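Long-range contact in short chain dehydrogenase (Rhodopseudomonas palustris, PDB 3H7A), which probably catalyses an NAD(P)-dependent oxidation or reduction: residues L63-L75 with E112-E124. Residues are numbered along the deposited sequence; the frame is centred on the assembly and turned at random.
Sequences LDARNEDEVTAFL and EMACWAGFVSGRE
In the Rossmann fold of this short-chain dehydrogenase, two neighbouring helices on one face of the parallel sheet, 68-75 and 112-124, meet through V71, L75, V120 and S121, with A65 and R66, in the turn before the first helix, also resting on the second. Their axes approach to 9.4 Å at a crossing angle of -34°. V71 lays CG1 against V120 CG1 at 3.8 Å and also against S121 OG (3.5 Å), a small side chain that takes up little room between the helices; the S121 hydroxyl turns back to A117 O, so this buried polar group is satisfied within its own helix. At the turn, A65 and A117 meet CB to CB, and A117 CB also lies 3.1 Å from A65 O, a close approach made by a methyl group, while in one of its two modelled conformers M113 brings CE against A65 CB and R66 CG. The indole of W116, its CG anti to the backbone N (chi1 163°), presents its edge to the other segment, and NE1 makes two weak hydrogen bonds, to R66 O at 3.1 Å and to E68 OE1 at 3.3 Å. The E68 carboxylate stands almost perpendicular to the ring (88°), and R108 of the second subunit packs on W116. Farther along, E124 runs its aliphatic part past T72 and L75, with CB 3.7 Å from L75 CD1, while its carboxylate forms salt bridges with R123 and R127. An alanine here would keep the CB contact with L75 but would probably uncover T72 and leave both arginines without this carboxylate. T72 itself folds its hydroxyl back to E68 O, and a water donates to the same OG1 from 2.7 Å while accepting a weak bond from R123 NH2.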
# COMPACT_ATOMS: atom_id res chain seq x y z
N LEU B 63 16.95 16.85 26.70
CA LEU B 63 17.46 16.23 25.48
C LEU B 63 16.87 16.91 24.27
O LEU B 63 15.65 16.97 24.10
CB LEU B 63 17.14 14.72 25.45
CG LEU B 63 17.34 13.97 24.12
CD1 LEU B 63 18.81 13.81 23.80
CD2 LEU B 63 16.60 12.61 24.10
N ASP B 64 17.75 17.41 23.42
CA ASP B 64 17.35 17.90 22.11
C ASP B 64 17.72 16.83 21.08
O ASP B 64 18.88 16.69 20.69
CB ASP B 64 18.03 19.23 21.81
CG ASP B 64 17.61 19.80 20.46
OD1 ASP B 64 16.51 19.47 19.96
OD2 ASP B 64 18.39 20.59 19.91
N ALA B 65 16.70 16.11 20.63
CA ALA B 65 16.88 14.93 19.79
C ALA B 65 17.46 15.21 18.41
O ALA B 65 18.00 14.31 17.78
CB ALA B 65 15.58 14.14 19.70
N ARG B 66 17.38 16.47 17.96
CA ARG B 66 18.08 16.89 16.74
C ARG B 66 19.60 16.77 16.88
O ARG B 66 20.30 16.60 15.89
CB ARG B 66 17.75 18.33 16.38
CG ARG B 66 16.31 18.58 16.06
CD ARG B 66 16.07 20.06 15.85
NE ARG B 66 16.28 20.81 17.08
CZ ARG B 66 15.75 22.00 17.33
NH1 ARG B 66 14.96 22.59 16.43
NH2 ARG B 66 16.00 22.60 18.48
N ASN B 67 20.08 16.87 18.11
CA ASN B 67 21.51 16.85 18.40
C ASN B 67 22.00 15.41 18.59
O ASN B 67 21.72 14.77 19.61
CB ASN B 67 21.78 17.74 19.63
CG ASN B 67 23.26 18.08 19.82
OD1 ASN B 67 24.16 17.26 19.61
ND2 ASN B 67 23.51 19.30 20.27
N GLU B 68 22.73 14.91 17.60
CA GLU B 68 23.17 13.51 17.57
C GLU B 68 24.10 13.12 18.71
O GLU B 68 24.15 11.96 19.11
CB GLU B 68 23.80 13.15 16.22
CG GLU B 68 25.02 13.99 15.83
CD GLU B 68 24.67 15.28 15.09
OE1 GLU B 68 23.49 15.68 15.08
OE2 GLU B 68 25.59 15.89 14.52
N ASP B 69 24.83 14.11 19.23
CA ASP B 69 25.76 13.90 20.33
C ASP B 69 24.98 13.71 21.63
O ASP B 69 25.35 12.88 22.45
CB ASP B 69 26.73 15.07 20.44
CG ASP B 69 27.63 15.19 19.21
OD1 ASP B 69 28.03 14.15 18.64
OD2 ASP B 69 27.92 16.34 18.80
N GLU B 70 23.91 14.48 21.78
CA GLU B 70 23.00 14.36 22.91
C GLU B 70 22.21 13.05 22.88
O GLU B 70 22.00 12.44 23.94
CB GLU B 70 22.03 15.55 22.94
CG GLU B 70 22.64 16.87 23.40
CD GLU B 70 21.59 17.98 23.58
OE1 GLU B 70 20.52 17.73 24.19
OE2 GLU B 70 21.84 19.11 23.11
N VAL B 71 21.75 12.63 21.70
CA VAL B 71 21.03 11.35 21.56
C VAL B 71 21.95 10.20 21.95
O VAL B 71 21.56 9.33 22.73
CB VAL B 71 20.49 11.12 20.10
CG1 VAL B 71 20.04 9.67 19.89
CG2 VAL B 71 19.34 12.04 19.82
N THR B 72 23.16 10.21 21.42
CA THR B 72 24.16 9.18 21.71
C THR B 72 24.49 9.15 23.21
O THR B 72 24.59 8.07 23.80
CB THR B 72 25.39 9.41 20.83
OG1 THR B 72 24.96 9.58 19.47
CG2 THR B 72 26.37 8.23 20.89
N ALA B 73 24.62 10.32 23.83
CA ALA B 73 24.97 10.40 25.24
C ALA B 73 23.82 9.95 26.12
O ALA B 73 24.04 9.30 27.13
CB ALA B 73 25.42 11.81 25.63
N PHE B 74 22.60 10.30 25.72
CA PHE B 74 21.37 9.84 26.40
C PHE B 74 21.24 8.29 26.41
O PHE B 74 20.92 7.69 27.44
CB PHE B 74 20.16 10.51 25.73
CG PHE B 74 18.82 10.15 26.32
CD1 PHE B 74 18.30 10.86 27.40
CD2 PHE B 74 18.04 9.14 25.74
CE1 PHE B 74 17.05 10.55 27.92
CE2 PHE B 74 16.79 8.82 26.26
CZ PHE B 74 16.29 9.53 27.35
N LEU B 75 21.51 7.67 25.26
CA LEU B 75 21.38 6.22 25.12
C LEU B 75 22.51 5.46 25.79
O LEU B 75 22.27 4.44 26.44
CB LEU B 75 21.26 5.83 23.64
CG LEU B 75 19.97 6.32 22.96
CD1 LEU B 75 20.01 6.09 21.47
CD2 LEU B 75 18.76 5.65 23.57
N GLU B 112 15.11 17.20 10.81
CA GLU B 112 16.06 17.01 11.91
C GLU B 112 15.39 16.40 13.14
O GLU B 112 15.94 15.50 13.77
CB GLU B 112 16.75 18.32 12.31
CG GLU B 112 17.67 18.92 11.25
CD GLU B 112 18.29 20.25 11.68
OE1 GLU B 112 17.82 20.88 12.66
OE2 GLU B 112 19.27 20.65 11.02
N MET B 113 14.19 16.89 13.44
CA MET B 113 13.45 16.50 14.63
C MET B 113 12.76 15.13 14.46
O MET B 113 12.87 14.27 15.33
CB MET B 113 12.43 17.61 14.97
CG MET B 113 11.71 17.50 16.32
SD MET B 113 12.45 18.31 17.77
CE MET B 113 13.65 17.11 18.28
N ALA B 114 12.05 14.95 13.35
CA ALA B 114 11.17 13.78 13.15
C ALA B 114 11.75 12.59 12.39
O ALA B 114 11.15 11.52 12.36
CB ALA B 114 9.88 14.23 12.47
N CYS B 115 12.90 12.78 11.74
CA CYS B 115 13.46 11.75 10.91
C CYS B 115 14.93 11.44 11.25
O CYS B 115 15.27 10.30 11.56
CB CYS B 115 13.34 12.12 9.44
SG CYS B 115 14.03 10.81 8.40
N TRP B 116 15.76 12.48 11.19
CA TRP B 116 17.18 12.42 11.53
C TRP B 116 17.34 11.93 12.96
O TRP B 116 18.08 10.99 13.22
CB TRP B 116 17.81 13.81 11.36
CG TRP B 116 19.14 14.01 12.06
CD1 TRP B 116 19.38 14.76 13.18
CD2 TRP B 116 20.40 13.45 11.67
NE1 TRP B 116 20.71 14.70 13.51
CE2 TRP B 116 21.36 13.90 12.60
CE3 TRP B 116 20.81 12.61 10.63
CZ2 TRP B 116 22.70 13.54 12.52
CZ3 TRP B 116 22.14 12.26 10.54
CH2 TRP B 116 23.08 12.72 11.49
N ALA B 117 16.58 12.52 13.87
CA ALA B 117 16.65 12.14 15.27
C ALA B 117 16.30 10.68 15.48
O ALA B 117 16.88 10.01 16.34
CB ALA B 117 15.75 13.01 16.07
N GLY B 118 15.36 10.18 14.67
CA GLY B 118 14.94 8.80 14.72
C GLY B 118 15.99 7.86 14.19
O GLY B 118 16.18 6.79 14.74
N PHE B 119 16.65 8.26 13.11
CA PHE B 119 17.75 7.48 12.56
C PHE B 119 18.87 7.32 13.59
O PHE B 119 19.40 6.22 13.75
CB PHE B 119 18.30 8.12 11.28
CG PHE B 119 19.68 7.62 10.89
CD1 PHE B 119 19.85 6.33 10.40
CD2 PHE B 119 20.79 8.44 11.02
CE1 PHE B 119 21.11 5.87 10.04
CE2 PHE B 119 22.06 7.99 10.67
CZ PHE B 119 22.21 6.70 10.18
N VAL B 120 19.22 8.40 14.28
CA VAL B 120 20.34 8.37 15.21
C VAL B 120 19.97 7.55 16.42
O VAL B 120 20.74 6.66 16.81
CB VAL B 120 20.85 9.78 15.58
CG1 VAL B 120 21.99 9.71 16.61
CG2 VAL B 120 21.34 10.52 14.32
N SER B 121 18.78 7.79 16.96
CA SER B 121 18.25 6.99 18.06
C SER B 121 18.18 5.51 17.73
O SER B 121 18.49 4.67 18.58
CB SER B 121 16.85 7.44 18.41
OG SER B 121 16.88 8.79 18.80
N GLY B 122 17.77 5.20 16.51
CA GLY B 122 17.65 3.82 16.10
C GLY B 122 19.00 3.15 16.00
O GLY B 122 19.22 2.09 16.59
N ARG B 123 19.90 3.78 15.25
CA ARG B 123 21.26 3.27 15.03
C ARG B 123 22.03 3.07 16.32
O ARG B 123 22.66 2.02 16.53
CB ARG B 123 22.04 4.21 14.10
CG ARG B 123 23.42 3.67 13.70
CD ARG B 123 24.30 4.75 13.09
NE ARG B 123 24.57 5.84 14.04
CZ ARG B 123 24.97 7.06 13.69
NH1 ARG B 123 25.16 7.36 12.41
NH2 ARG B 123 25.18 7.97 14.63
N GLU B 124 21.97 4.06 17.20
CA GLU B 124 22.66 3.98 18.48
C GLU B 124 22.03 2.98 19.44
O GLU B 124 22.75 2.31 20.17
CB GLU B 124 22.84 5.37 19.12
CG GLU B 124 23.72 6.32 18.28
CD GLU B 124 25.06 5.70 17.87
OE1 GLU B 124 25.83 5.25 18.75
OE2 GLU B 124 25.35 5.66 16.65
O HOH W 1 26.23 8.80 17.21